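Local coordinates for glucose-6-phosphate isomerase like protein (Thermus thermophilus, PDB 1WIW) that probably interconverts aldose and ketose sugar phosphates, acting as a two-domain isomerase of the PGI/PMI family, at residues Ala178-Phe183 with Trp259-Ala263; Phe183-Ser189 with Thr265-Ala270; Leu65-Glu69 with Phe117-Thr122. All blocks are in the same frame, centred on the assembly; numbering follows the deposited sequence.

Interaction 1: Ala178-Phe183 with Trp259-Ala263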
ATOM      1  N   ALA B 178      -7.485   2.505   1.716  1.00  6.12           N
ATOM      2  CA  ALA B 178      -8.679   3.331   1.578  1.00  7.61           C
ATOM      3  C   ALA B 178      -8.931   4.149   2.848  1.00  7.67           C
ATOM      4  O   ALA B 178      -9.371   5.300   2.775  1.00  9.02           O
ATOM      5  CB  ALA B 178      -9.895   2.453   1.267  1.00  7.32           C
ATOM      6  N   VAL B 179      -8.669   3.549   4.008  1.00  5.74           N
ATOM      7  CA  VAL B 179      -8.866   4.243   5.275  1.00  5.91           C
ATOM      8  C   VAL B 179      -7.773   5.288   5.473  1.00  6.97           C
ATOM      9  O   VAL B 179      -8.029   6.372   6.002  1.00  8.34           O
ATOM     10  CB  VAL B 179      -8.884   3.264   6.473  1.00  6.62           C
ATOM     11  CG1 VAL B 179      -8.868   4.046   7.786  1.00  4.68           C
ATOM     12  CG2 VAL B 179     -10.154   2.394   6.418  1.00  5.10           C
ATOM     13  N   GLN B 180      -6.555   4.962   5.050  1.00  6.35           N
ATOM     14  CA  GLN B 180      -5.443   5.910   5.156  1.00  6.33           C
ATOM     15  C   GLN B 180      -5.848   7.156   4.369  1.00  7.57           C
ATOM     16  O   GLN B 180      -5.599   8.288   4.794  1.00  7.31           O
ATOM     17  CB  GLN B 180      -4.169   5.313   4.550  1.00  6.86           C
ATOM     18  CG  GLN B 180      -2.925   6.192   4.686  1.00  5.09           C
ATOM     19  CD  GLN B 180      -1.686   5.543   4.080  1.00  8.65           C
ATOM     20  OE1 GLN B 180      -0.552   5.922   4.393  1.00  9.46           O
ATOM     21  NE2 GLN B 180      -1.896   4.573   3.200  1.00  7.44           N
ATOM     22  N   THR B 181      -6.481   6.932   3.218  1.00  5.57           N
ATOM     23  CA  THR B 181      -6.939   8.020   2.360  1.00  6.95           C
ATOM     24  C   THR B 181      -8.048   8.838   3.020  1.00  8.21           C
ATOM     25  O   THR B 181      -8.086  10.068   2.886  1.00  9.05           O
ATOM     26  CB  THR B 181      -7.426   7.471   1.000  1.00  6.92           C
ATOM     27  OG1 THR B 181      -6.291   7.094   0.213  1.00  9.01           O
ATOM     28  CG2 THR B 181      -8.238   8.513   0.236  1.00  5.13           C
ATOM     29  N   LEU B 182      -8.951   8.164   3.728  1.00  7.68           N
ATOM     30  CA  LEU B 182     -10.039   8.865   4.412  1.00  7.21           C
ATOM     31  C   LEU B 182      -9.481   9.818   5.469  1.00  7.23           C
ATOM     32  O   LEU B 182      -9.951  10.944   5.611  1.00  9.09           O
ATOM     33  CB  LEU B 182     -10.993   7.868   5.086  1.00  4.57           C
ATOM     34  CG  LEU B 182     -12.036   7.204   4.181  1.00  7.78           C
ATOM     35  CD1 LEU B 182     -12.727   6.067   4.916  1.00  7.93           C
ATOM     36  CD2 LEU B 182     -13.052   8.251   3.730  1.00  9.42           C
ATOM     37  N   PHE B 183      -8.473   9.366   6.209  1.00  6.29           N
ATOM     38  CA  PHE B 183      -7.879  10.194   7.253  1.00  7.81           C
ATOM     39  C   PHE B 183      -7.077  11.376   6.726  1.00  7.78           C
ATOM     40  O   PHE B 183      -6.933  12.396   7.405  1.00  8.49           O
ATOM     41  CB  PHE B 183      -7.036   9.329   8.188  1.00  6.70           C
ATOM     42  CG  PHE B 183      -7.848   8.676   9.271  1.00  7.09           C
ATOM     43  CD1 PHE B 183      -7.965   9.271  10.523  1.00 10.33           C
ATOM     44  CD2 PHE B 183      -8.584   7.528   9.005  1.00  6.61           C
ATOM     45  CE1 PHE B 183      -8.813   8.738  11.496  1.00  9.65           C
ATOM     46  CE2 PHE B 183      -9.435   6.983   9.967  1.00  9.53           C
ATOM     47  CZ  PHE B 183      -9.549   7.591  11.216  1.00 11.33           C
ATOM     48  N   TRP B 259     -15.102   0.636   6.531  1.00  5.89           N
ATOM     49  CA  TRP B 259     -14.774   1.853   5.787  1.00  6.29           C
ATOM     50  C   TRP B 259     -15.678   3.013   6.225  1.00  4.74           C
ATOM     51  O   TRP B 259     -15.202   4.123   6.459  1.00  6.25           O
ATOM     52  CB  TRP B 259     -14.947   1.594   4.287  1.00  7.02           C
ATOM     53  CG  TRP B 259     -14.730   2.799   3.417  1.00  8.79           C
ATOM     54  CD1 TRP B 259     -13.541   3.271   2.943  1.00  7.33           C
ATOM     55  CD2 TRP B 259     -15.740   3.690   2.933  1.00  7.19           C
ATOM     56  NE1 TRP B 259     -13.749   4.408   2.190  1.00  7.32           N
ATOM     57  CE2 TRP B 259     -15.091   4.686   2.171  1.00  7.51           C
ATOM     58  CE3 TRP B 259     -17.135   3.743   3.071  1.00  7.35           C
ATOM     59  CZ2 TRP B 259     -15.791   5.733   1.546  1.00  9.23           C
ATOM     60  CZ3 TRP B 259     -17.833   4.783   2.447  1.00  8.02           C
ATOM     61  CH2 TRP B 259     -17.155   5.762   1.696  1.00  7.90           C
ATOM     62  N   TYR B 260     -16.980   2.753   6.330  1.00  5.88           N
ATOM     63  CA  TYR B 260     -17.949   3.780   6.731  1.00  5.00           C
ATOM     64  C   TYR B 260     -17.695   4.295   8.152  1.00  5.47           C
ATOM     65  O   TYR B 260     -17.727   5.501   8.396  1.00  3.97           O
ATOM     66  CB  TYR B 260     -19.373   3.224   6.633  1.00  4.72           C
ATOM     67  CG  TYR B 260     -20.482   4.234   6.900  1.00  6.00           C
ATOM     68  CD1 TYR B 260     -20.666   5.339   6.065  1.00  6.73           C
ATOM     69  CD2 TYR B 260     -21.373   4.056   7.955  1.00  4.85           C
ATOM     70  CE1 TYR B 260     -21.715   6.240   6.269  1.00  6.26           C
ATOM     71  CE2 TYR B 260     -22.432   4.957   8.174  1.00  7.14           C
ATOM     72  CZ  TYR B 260     -22.596   6.041   7.325  1.00  9.49           C
ATOM     73  OH  TYR B 260     -23.645   6.916   7.512  1.00  5.36           O
ATOM     74  N   ARG B 261     -17.446   3.391   9.094  1.00  5.56           N
ATOM     75  CA  ARG B 261     -17.184   3.820  10.466  1.00  6.78           C
ATOM     76  C   ARG B 261     -15.899   4.650  10.528  1.00  6.20           C
ATOM     77  O   ARG B 261     -15.773   5.558  11.349  1.00  4.86           O
ATOM     78  CB  ARG B 261     -17.060   2.617  11.406  1.00  7.63           C
ATOM     79  CG  ARG B 261     -16.756   3.026  12.842  1.00  9.67           C
ATOM     80  CD  ARG B 261     -16.584   1.837  13.776  1.00 10.55           C
ATOM     81  NE  ARG B 261     -17.809   1.060  13.929  1.00 11.17           N
ATOM     82  CZ  ARG B 261     -18.045   0.249  14.958  1.00 15.01           C
ATOM     83  NH1 ARG B 261     -19.184  -0.429  15.031  1.00 14.52           N
ATOM     84  NH2 ARG B 261     -17.145   0.130  15.924  1.00 13.37           N
HETATM   85  N   MSE B 262     -14.936   4.332   9.669  1.00  5.61           N
HETATM   86  CA  MSE B 262     -13.687   5.089   9.648  1.00  7.37           C
HETATM   87  C   MSE B 262     -13.896   6.466   9.012  1.00  5.60           C
HETATM   88  O   MSE B 262     -13.212   7.423   9.364  1.00  5.88           O
HETATM   89  CB  MSE B 262     -12.598   4.319   8.897  1.00  5.67           C
HETATM   90  CG  MSE B 262     -12.134   3.067   9.631  1.00 11.03           C
HETATM   91 SE   MSE B 262     -11.389   3.436  11.409  1.00 14.79          SE
HETATM   92  CE  MSE B 262      -9.756   2.464  11.223  1.00 23.26           C
ATOM     93  N   ALA B 263     -14.834   6.574   8.076  1.00  4.62           N
ATOM     94  CA  ALA B 263     -15.102   7.872   7.455  1.00  5.80           C
ATOM     95  C   ALA B 263     -15.637   8.783   8.555  1.00  6.22           C
ATOM     96  O   ALA B 263     -15.225   9.934   8.679  1.00  6.27           O
ATOM     97  CB  ALA B 263     -16.128   7.735   6.333  1.00  4.88           C
TER
HETATM   98  O   HOH W   1     -11.349   5.806   0.883  1.00  6.89           O

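Interaction 2: Phe183-Ser189 with Thr265-Ala270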
ATOM      1  N   PHE B 183      -8.473   9.366   6.209  1.00  6.29           N
ATOM      2  CA  PHE B 183      -7.879  10.194   7.253  1.00  7.81           C
ATOM      3  C   PHE B 183      -7.077  11.376   6.726  1.00  7.78           C
ATOM      4  O   PHE B 183      -6.933  12.396   7.405  1.00  8.49           O
ATOM      5  CB  PHE B 183      -7.036   9.329   8.188  1.00  6.70           C
ATOM      6  CG  PHE B 183      -7.848   8.676   9.271  1.00  7.09           C
ATOM      7  CD1 PHE B 183      -7.965   9.271  10.523  1.00 10.33           C
ATOM      8  CD2 PHE B 183      -8.584   7.528   9.005  1.00  6.61           C
ATOM      9  CE1 PHE B 183      -8.813   8.738  11.496  1.00  9.65           C
ATOM     10  CE2 PHE B 183      -9.435   6.983   9.967  1.00  9.53           C
ATOM     11  CZ  PHE B 183      -9.549   7.591  11.216  1.00 11.33           C
ATOM     12  N   ALA B 184      -6.558  11.250   5.514  1.00  8.35           N
ATOM     13  CA  ALA B 184      -5.806  12.352   4.934  1.00  9.22           C
ATOM     14  C   ALA B 184      -6.789  13.358   4.339  1.00  9.59           C
ATOM     15  O   ALA B 184      -6.685  14.559   4.588  1.00 10.07           O
ATOM     16  CB  ALA B 184      -4.854  11.845   3.855  1.00  7.55           C
ATOM     17  N   ARG B 185      -7.766  12.872   3.581  1.00  8.23           N
ATOM     18  CA  ARG B 185      -8.700  13.794   2.948  1.00  9.15           C
ATOM     19  C   ARG B 185      -9.721  14.449   3.867  1.00  7.94           C
ATOM     20  O   ARG B 185     -10.053  15.622   3.688  1.00  5.64           O
ATOM     21  CB  ARG B 185      -9.448  13.135   1.785  1.00 11.99           C
ATOM     22  CG  ARG B 185     -10.037  14.214   0.884  1.00 18.19           C
ATOM     23  CD  ARG B 185     -11.297  13.829   0.154  1.00 21.59           C
ATOM     24  NE  ARG B 185     -11.041  12.947  -0.969  1.00 23.38           N
ATOM     25  CZ  ARG B 185     -11.693  13.017  -2.124  1.00 20.60           C
ATOM     26  NH1 ARG B 185     -11.402  12.167  -3.095  1.00 20.34           N
ATOM     27  NH2 ARG B 185     -12.616  13.951  -2.311  1.00 18.90           N
ATOM     28  N   VAL B 186     -10.216  13.694   4.843  1.00  5.84           N
ATOM     29  CA  VAL B 186     -11.210  14.200   5.779  1.00  6.06           C
ATOM     30  C   VAL B 186     -10.587  14.753   7.061  1.00  8.05           C
ATOM     31  O   VAL B 186     -10.877  15.884   7.456  1.00  9.12           O
ATOM     32  CB  VAL B 186     -12.224  13.097   6.138  1.00  7.93           C
ATOM     33  CG1 VAL B 186     -13.205  13.594   7.203  1.00  8.70           C
ATOM     34  CG2 VAL B 186     -12.981  12.674   4.887  1.00  6.52           C
ATOM     35  N   ALA B 187      -9.724  13.968   7.705  1.00  5.82           N
ATOM     36  CA  ALA B 187      -9.097  14.414   8.947  1.00  7.30           C
ATOM     37  C   ALA B 187      -7.848  15.267   8.704  1.00  7.58           C
ATOM     38  O   ALA B 187      -7.310  15.863   9.638  1.00  8.70           O
ATOM     39  CB  ALA B 187      -8.755  13.204   9.828  1.00  5.12           C
ATOM     40  N   LYS B 188      -7.404  15.334   7.449  1.00  7.17           N
ATOM     41  CA  LYS B 188      -6.230  16.121   7.080  1.00  7.51           C
ATOM     42  C   LYS B 188      -5.042  15.670   7.936  1.00  8.18           C
ATOM     43  O   LYS B 188      -4.152  16.467   8.262  1.00  6.67           O
ATOM     44  CB  LYS B 188      -6.503  17.617   7.322  1.00  9.51           C
ATOM     45  CG  LYS B 188      -7.836  18.143   6.763  1.00  9.13           C
ATOM     46  CD  LYS B 188      -7.915  18.004   5.250  1.00 11.81           C
ATOM     47  CE  LYS B 188      -9.136  18.717   4.671  1.00 10.96           C
ATOM     48  NZ  LYS B 188     -10.433  18.145   5.140  1.00 10.62           N
ATOM     49  N   SER B 189      -5.036  14.385   8.286  1.00  7.89           N
ATOM     50  CA  SER B 189      -4.000  13.816   9.140  1.00  7.36           C
ATOM     51  C   SER B 189      -3.263  12.630   8.536  1.00  7.56           C
ATOM     52  O   SER B 189      -3.789  11.902   7.697  1.00  8.47           O
ATOM     53  CB  SER B 189      -4.607  13.392  10.486  1.00  7.35           C
ATOM     54  OG  SER B 189      -5.199  14.497  11.156  1.00 10.00           O
ATOM     55  N   THR B 265     -15.140   8.386  11.743  1.00  5.59           N
ATOM     56  CA  THR B 265     -14.070   8.594  12.708  1.00  5.50           C
ATOM     57  C   THR B 265     -13.165   9.730  12.223  1.00  5.75           C
ATOM     58  O   THR B 265     -12.823  10.630  12.988  1.00  5.31           O
ATOM     59  CB  THR B 265     -13.246   7.300  12.896  1.00  6.42           C
ATOM     60  OG1 THR B 265     -14.105   6.263  13.394  1.00  6.12           O
ATOM     61  CG2 THR B 265     -12.099   7.522  13.877  1.00  4.87           C
ATOM     62  N   ALA B 266     -12.799   9.683  10.945  1.00  3.84           N
ATOM     63  CA  ALA B 266     -11.955  10.709  10.345  1.00  5.92           C
ATOM     64  C   ALA B 266     -12.653  12.066  10.441  1.00  5.30           C
ATOM     65  O   ALA B 266     -12.005  13.087  10.655  1.00  6.32           O
ATOM     66  CB  ALA B 266     -11.676  10.364   8.886  1.00  2.03           C
ATOM     67  N   TYR B 267     -13.977  12.062  10.280  1.00  6.75           N
ATOM     68  CA  TYR B 267     -14.781  13.284  10.361  1.00  5.46           C
ATOM     69  C   TYR B 267     -14.614  13.929  11.735  1.00  8.27           C
ATOM     70  O   TYR B 267     -14.320  15.127  11.846  1.00  6.24           O
ATOM     71  CB  TYR B 267     -16.263  12.956  10.135  1.00  7.41           C
ATOM     72  CG  TYR B 267     -17.212  14.122  10.372  1.00  7.00           C
ATOM     73  CD1 TYR B 267     -17.396  15.116   9.407  1.00  4.87           C
ATOM     74  CD2 TYR B 267     -17.889  14.252  11.583  1.00  6.63           C
ATOM     75  CE1 TYR B 267     -18.236  16.218   9.647  1.00  6.04           C
ATOM     76  CE2 TYR B 267     -18.727  15.348  11.835  1.00  8.04           C
ATOM     77  CZ  TYR B 267     -18.893  16.325  10.868  1.00  8.75           C
ATOM     78  OH  TYR B 267     -19.694  17.418  11.141  1.00  8.79           O
ATOM     79  N   TYR B 268     -14.820  13.128  12.779  1.00  7.05           N
ATOM     80  CA  TYR B 268     -14.687  13.604  14.152  1.00  7.17           C
ATOM     81  C   TYR B 268     -13.252  14.005  14.498  1.00  8.26           C
ATOM     82  O   TYR B 268     -13.041  14.953  15.254  1.00  9.51           O
ATOM     83  CB  TYR B 268     -15.194  12.540  15.134  1.00  8.20           C
ATOM     84  CG  TYR B 268     -16.699  12.376  15.096  1.00  9.77           C
ATOM     85  CD1 TYR B 268     -17.285  11.136  14.820  1.00  7.81           C
ATOM     86  CD2 TYR B 268     -17.543  13.477  15.296  1.00  7.19           C
ATOM     87  CE1 TYR B 268     -18.684  10.995  14.737  1.00  8.00           C
ATOM     88  CE2 TYR B 268     -18.936  13.349  15.215  1.00  9.10           C
ATOM     89  CZ  TYR B 268     -19.498  12.109  14.932  1.00  7.51           C
ATOM     90  OH  TYR B 268     -20.868  11.994  14.809  1.00  9.77           O
ATOM     91  N   LEU B 269     -12.265  13.305  13.944  1.00  5.63           N
ATOM     92  CA  LEU B 269     -10.878  13.657  14.236  1.00  6.90           C
ATOM     93  C   LEU B 269     -10.582  15.058  13.699  1.00  7.58           C
ATOM     94  O   LEU B 269      -9.919  15.857  14.359  1.00  8.72           O
ATOM     95  CB  LEU B 269      -9.914  12.634  13.623  1.00  6.39           C
ATOM     96  CG  LEU B 269      -8.415  12.890  13.843  1.00  8.04           C
ATOM     97  CD1 LEU B 269      -8.106  13.041  15.333  1.00  7.82           C
ATOM     98  CD2 LEU B 269      -7.618  11.741  13.261  1.00  6.56           C
ATOM     99  N   ALA B 270     -11.073  15.358  12.500  1.00  8.94           N
ATOM    100  CA  ALA B 270     -10.866  16.680  11.918  1.00  7.37           C
ATOM    101  C   ALA B 270     -11.452  17.734  12.858  1.00  8.16           C
ATOM    102  O   ALA B 270     -10.828  18.772  13.104  1.00  8.34           O
ATOM    103  CB  ALA B 270     -11.538  16.771  10.550  1.00  9.38           C
TER

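Interaction 3: Leu65-Glu69 with Phe117-Thr122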
ATOM      1  N   LEU B  65     -16.489  -3.016 -20.255  1.00 23.70           N
ATOM      2  CA  LEU B  65     -15.342  -2.680 -19.428  1.00 23.31           C
ATOM      3  C   LEU B  65     -15.687  -1.365 -18.745  1.00 21.31           C
ATOM      4  O   LEU B  65     -15.853  -0.340 -19.405  1.00 19.61           O
ATOM      5  CB  LEU B  65     -14.083  -2.524 -20.291  1.00 23.77           C
ATOM      6  CG  LEU B  65     -12.750  -2.117 -19.644  1.00 26.48           C
ATOM      7  CD1 LEU B  65     -12.780  -0.647 -19.275  1.00 28.34           C
ATOM      8  CD2 LEU B  65     -12.469  -2.979 -18.419  1.00 26.65           C
ATOM      9  N   PHE B  66     -15.829  -1.406 -17.424  1.00 20.01           N
ATOM     10  CA  PHE B  66     -16.147  -0.206 -16.666  1.00 19.32           C
ATOM     11  C   PHE B  66     -14.856   0.495 -16.267  1.00 19.22           C
ATOM     12  O   PHE B  66     -14.046  -0.045 -15.514  1.00 19.92           O
ATOM     13  CB  PHE B  66     -16.958  -0.563 -15.423  1.00 19.01           C
ATOM     14  CG  PHE B  66     -18.336  -1.064 -15.728  1.00 17.91           C
ATOM     15  CD1 PHE B  66     -19.307  -0.204 -16.228  1.00 17.69           C
ATOM     16  CD2 PHE B  66     -18.661  -2.400 -15.530  1.00 18.78           C
ATOM     17  CE1 PHE B  66     -20.586  -0.668 -16.532  1.00 15.90           C
ATOM     18  CE2 PHE B  66     -19.938  -2.876 -15.831  1.00 17.94           C
ATOM     19  CZ  PHE B  66     -20.900  -2.008 -16.333  1.00 18.49           C
ATOM     20  N   LEU B  67     -14.671   1.698 -16.793  1.00 18.10           N
ATOM     21  CA  LEU B  67     -13.482   2.494 -16.511  1.00 17.97           C
ATOM     22  C   LEU B  67     -13.876   3.520 -15.454  1.00 15.76           C
ATOM     23  O   LEU B  67     -14.511   4.519 -15.770  1.00 17.01           O
ATOM     24  CB  LEU B  67     -13.034   3.193 -17.797  1.00 19.91           C
ATOM     25  CG  LEU B  67     -11.544   3.392 -18.066  1.00 23.74           C
ATOM     26  CD1 LEU B  67     -10.809   2.068 -17.924  1.00 24.89           C
ATOM     27  CD2 LEU B  67     -11.363   3.959 -19.474  1.00 23.16           C
ATOM     28  N   LEU B  68     -13.511   3.262 -14.199  1.00 13.77           N
ATOM     29  CA  LEU B  68     -13.860   4.163 -13.101  1.00 14.42           C
ATOM     30  C   LEU B  68     -12.825   5.276 -12.958  1.00 15.14           C
ATOM     31  O   LEU B  68     -11.868   5.159 -12.188  1.00 14.71           O
ATOM     32  CB  LEU B  68     -13.980   3.363 -11.795  1.00 13.24           C
ATOM     33  CG  LEU B  68     -14.784   2.061 -11.913  1.00 14.52           C
ATOM     34  CD1 LEU B  68     -14.963   1.426 -10.540  1.00 15.73           C
ATOM     35  CD2 LEU B  68     -16.140   2.346 -12.539  1.00 14.32           C
ATOM     36  N   GLU B  69     -13.035   6.356 -13.705  1.00 14.18           N
ATOM     37  CA  GLU B  69     -12.121   7.493 -13.712  1.00 14.23           C
ATOM     38  C   GLU B  69     -12.335   8.425 -12.528  1.00 12.99           C
ATOM     39  O   GLU B  69     -12.919   9.505 -12.669  1.00 12.34           O
ATOM     40  CB  GLU B  69     -12.284   8.266 -15.020  1.00 16.50           C
ATOM     41  CG  GLU B  69     -12.167   7.378 -16.242  1.00 21.55           C
ATOM     42  CD  GLU B  69     -12.310   8.135 -17.548  1.00 25.74           C
ATOM     43  OE1 GLU B  69     -12.276   7.477 -18.611  1.00 28.87           O
ATOM     44  OE2 GLU B  69     -12.454   9.375 -17.515  1.00 29.02           O
ATOM     45  N   PHE B 117     -22.811   1.410  -7.987  1.00 10.43           N
ATOM     46  CA  PHE B 117     -23.074   1.368  -9.419  1.00 10.64           C
ATOM     47  C   PHE B 117     -22.632   0.033 -10.008  1.00  9.67           C
ATOM     48  O   PHE B 117     -23.386  -0.596 -10.750  1.00  9.49           O
ATOM     49  CB  PHE B 117     -22.359   2.520 -10.130  1.00 11.97           C
ATOM     50  CG  PHE B 117     -22.555   2.524 -11.623  1.00 14.65           C
ATOM     51  CD1 PHE B 117     -21.631   1.907 -12.464  1.00 15.90           C
ATOM     52  CD2 PHE B 117     -23.675   3.132 -12.189  1.00 15.42           C
ATOM     53  CE1 PHE B 117     -21.818   1.899 -13.850  1.00 14.91           C
ATOM     54  CE2 PHE B 117     -23.873   3.127 -13.572  1.00 15.22           C
ATOM     55  CZ  PHE B 117     -22.943   2.511 -14.403  1.00 13.66           C
ATOM     56  N   LEU B 118     -21.418  -0.404  -9.673  1.00  8.99           N
ATOM     57  CA  LEU B 118     -20.899  -1.676 -10.181  1.00 11.74           C
ATOM     58  C   LEU B 118     -21.749  -2.871  -9.767  1.00 12.15           C
ATOM     59  O   LEU B 118     -22.019  -3.755 -10.576  1.00 14.39           O
ATOM     60  CB  LEU B 118     -19.455  -1.909  -9.723  1.00 13.15           C
ATOM     61  CG  LEU B 118     -18.357  -1.087 -10.400  1.00 15.49           C
ATOM     62  CD1 LEU B 118     -16.987  -1.552  -9.920  1.00 15.55           C
ATOM     63  CD2 LEU B 118     -18.455  -1.255 -11.909  1.00 18.09           C
ATOM     64  N   LEU B 119     -22.177  -2.907  -8.510  1.00 12.79           N
ATOM     65  CA  LEU B 119     -22.996  -4.022  -8.054  1.00 13.27           C
ATOM     66  C   LEU B 119     -24.327  -4.048  -8.805  1.00 14.91           C
ATOM     67  O   LEU B 119     -24.794  -5.111  -9.214  1.00 16.12           O
ATOM     68  CB  LEU B 119     -23.238  -3.935  -6.542  1.00 13.66           C
ATOM     69  CG  LEU B 119     -21.994  -4.047  -5.650  1.00 15.03           C
ATOM     70  CD1 LEU B 119     -22.412  -4.068  -4.186  1.00 14.39           C
ATOM     71  CD2 LEU B 119     -21.223  -5.317  -5.991  1.00 14.73           C
ATOM     72  N   LEU B 120     -24.931  -2.880  -8.993  1.00 14.21           N
ATOM     73  CA  LEU B 120     -26.203  -2.787  -9.704  1.00 14.47           C
ATOM     74  C   LEU B 120     -26.036  -3.055 -11.198  1.00 16.35           C
ATOM     75  O   LEU B 120     -26.975  -3.495 -11.869  1.00 15.14           O
ATOM     76  CB  LEU B 120     -26.827  -1.404  -9.507  1.00 14.25           C
ATOM     77  CG  LEU B 120     -27.356  -1.067  -8.113  1.00 12.75           C
ATOM     78  CD1 LEU B 120     -27.773   0.390  -8.058  1.00 15.63           C
ATOM     79  CD2 LEU B 120     -28.535  -1.962  -7.789  1.00 15.20           C
ATOM     80  N   ALA B 121     -24.839  -2.789 -11.712  1.00 14.86           N
ATOM     81  CA  ALA B 121     -24.553  -2.995 -13.126  1.00 17.33           C
ATOM     82  C   ALA B 121     -24.207  -4.450 -13.437  1.00 18.41           C
ATOM     83  O   ALA B 121     -24.289  -4.881 -14.589  1.00 19.43           O
ATOM     84  CB  ALA B 121     -23.401  -2.091 -13.559  1.00 14.31           C
ATOM     85  N   THR B 122     -23.821  -5.202 -12.414  1.00 17.61           N
ATOM     86  CA  THR B 122     -23.437  -6.597 -12.609  1.00 20.53           C
ATOM     87  C   THR B 122     -24.393  -7.608 -11.975  1.00 20.85           C
ATOM     88  O   THR B 122     -24.001  -8.734 -11.674  1.00 22.67           O
ATOM     89  CB  THR B 122     -22.010  -6.845 -12.068  1.00 20.18           C
ATOM     90  OG1 THR B 122     -21.949  -6.459 -10.691  1.00 21.42           O
ATOM     91  CG2 THR B 122     -20.987  -6.036 -12.863  1.00 18.63           C
TER

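Interaction 1: Ala178-Phe183 with Trp259-Ala263
The indole of Trp259 meets Leu182 through one face and a water at its edge. CD1 of Leu182 sits over the five-membered ring in a CH-pi contact, 3.7 Å from the ring centroid, displaced toward the rim on the NE1 and CD1 side. In the ring plane, NE1 donates to a water 3.1 Å away, and the same water donates to Ala178 O, so a carbonyl of helix 174-185 and the indole N-H of helix 251-272 are joined through one bridge. The other ring, that of Phe183, has Val179 O of its own helix at its edge and Met262 O oblique to it, near CE2. Ala178 CB comes obliquely to Trp259 CD1, a small methyl suited to a place beside so wide a ring. Trp259 turns CG away from the backbone N (chi1 176°), which carries the ring over to Leu182, and the two side chains cross at about a right angle.

One turn further on, Leu182 CD1 also meets Ala263 CB at 4.0 Å; alanine keeps the helices close where leucine projects between them. Beside this pair, the selenomethionine at Met262 bends at chi2 (-60°), and its CG lies 3.8 Å from Val179 CG2 while its CE reaches Val179 CG1. A flexible, unbranched chain suits this curved path round a rigid beta-branched valine, and Val219 and Leu221 of strand 216-221 line Met262 further.

The helix segments run nearly parallel, their axes 9.7 Å apart and inclined by 17°. Replacing Trp259 by an alanine would remove the ring under Leu182 CD1 and is likely to leave the bridging water without its indole donor. No direct hydrogen bond joins the segments, so this C-terminal SIS-domain interface relies on apolar packing and the pi face, with one water satisfying the polar N-H.

Interaction 2: Phe183-Ser189 with Thr265-Ala270
Val186 holds CG1 anti to the backbone N (chi1 176°), which sends that methyl to the backbone of Tyr267, while Phe183 lays its ring flat against Ala266. Ala266 CB stands squarely over the centre of the Phe183 ring, 4.0 Å from its centroid, in a CH-pi contact for which the short side chain of alanine is well suited. At the ring's edge lie Leu269 CD2, 3.7 Å from Phe183 CE1, and Thr265 CG2 beside CZ. Threonine suits its place: the methyl faces the ring while OG1 bonds back to Arg261 O within the helix.

Val186 CG1 comes within 3.5 Å of Tyr267 N. Ala187 and Ala270, both small, let the backbones close to 4.1 Å between their CA atoms, and Ala187 CB also packs on Leu269 CD2.

Past Ala187 the chain turns at Lys188, whose phi is positive. Its NZ bonds to Arg185 O at 2.9 Å, linking the end of helix 174-185 to Asp276 O and Gly278 O in the chain after helix 251-272. Ser189 OG donates to Ala187 O from above the carbonyl plane.

The contact joins the last part of helix 174-185 and the turn that follows it to the later turns of helix 251-272. Leu17 of helix 17-23 packs on Val186 and Tyr267, Leu160 of helix 152-160 touches Phe183, and Arg185 forms salt bridges to Glu46, Asp279 and Glu200 of the second subunit, the first two in its own chain.

Interaction 3: Leu65-Glu69 with Phe117-Thr122
Phe66 and Phe117 meet in an offset edge-to-face pair: the edge of Phe117 is turned toward the face of Phe66, with ring planes at 88° and centroids 5.9 Å apart. The touching atoms are the two CE1 carbons, Phe66 CE1 and Phe117 CE1, at 3.9 Å. A trans chi1 (179°) carries the Phe117 ring from the helix toward the strand.

Leu118 runs past Phe66 in the opposite direction, and its CD2 lies 3.8 Å from Phe66 CD2, while its other methyl meets Leu68 tip to tip, Leu118 CD1 to Leu68 CD1 at 3.7 Å. A forked leucine is apt here, since one branch serves each strand residue. Ala121 CB reaches Phe66 CZ at 3.7 Å; the small methyl suits a spot already occupied by the far end of a large ring. Beyond it, Thr122 leaves the helical conformation, and its OG1 donates to Leu118 O at 2.7 Å, adding a side-chain bond to a carbonyl that receives weak backbone bonds from Ala121 N and Thr122 N.

Helix 110-121 packs on one face of the parallel sheet, its segment nearly antiparallel to the strand segment (170°), in the alpha/beta layering of an SIS domain. Tyr35 adds a second edge-to-face partner for Phe66, while Val94 of strand 90-95 touches both Leu68 and Phe117. Helix and strand are thus held by dispersion and shape, helped by the weak electrostatics of the edge-to-face rings, without a hydrogen bond between the two segments.

From the N terminus, the first contact met is interaction 3, which closes a loop from strand 64-70 to helix 110-121 and ties helix to sheet in the N-terminal SIS region. It is complete before the other two open, and its centre lies about 21 Å from that of interaction 1 and 28 Å from that of interaction 2. Those two belong to the C-terminal SIS region. Both join helix 174-185 to helix 251-272, each spanning some 75 residues that include strands 216-221 and 240-244. Their segments alternate along the chain, so the loops cross; they share Phe183 and form one continuous seam, touched by the second subunit.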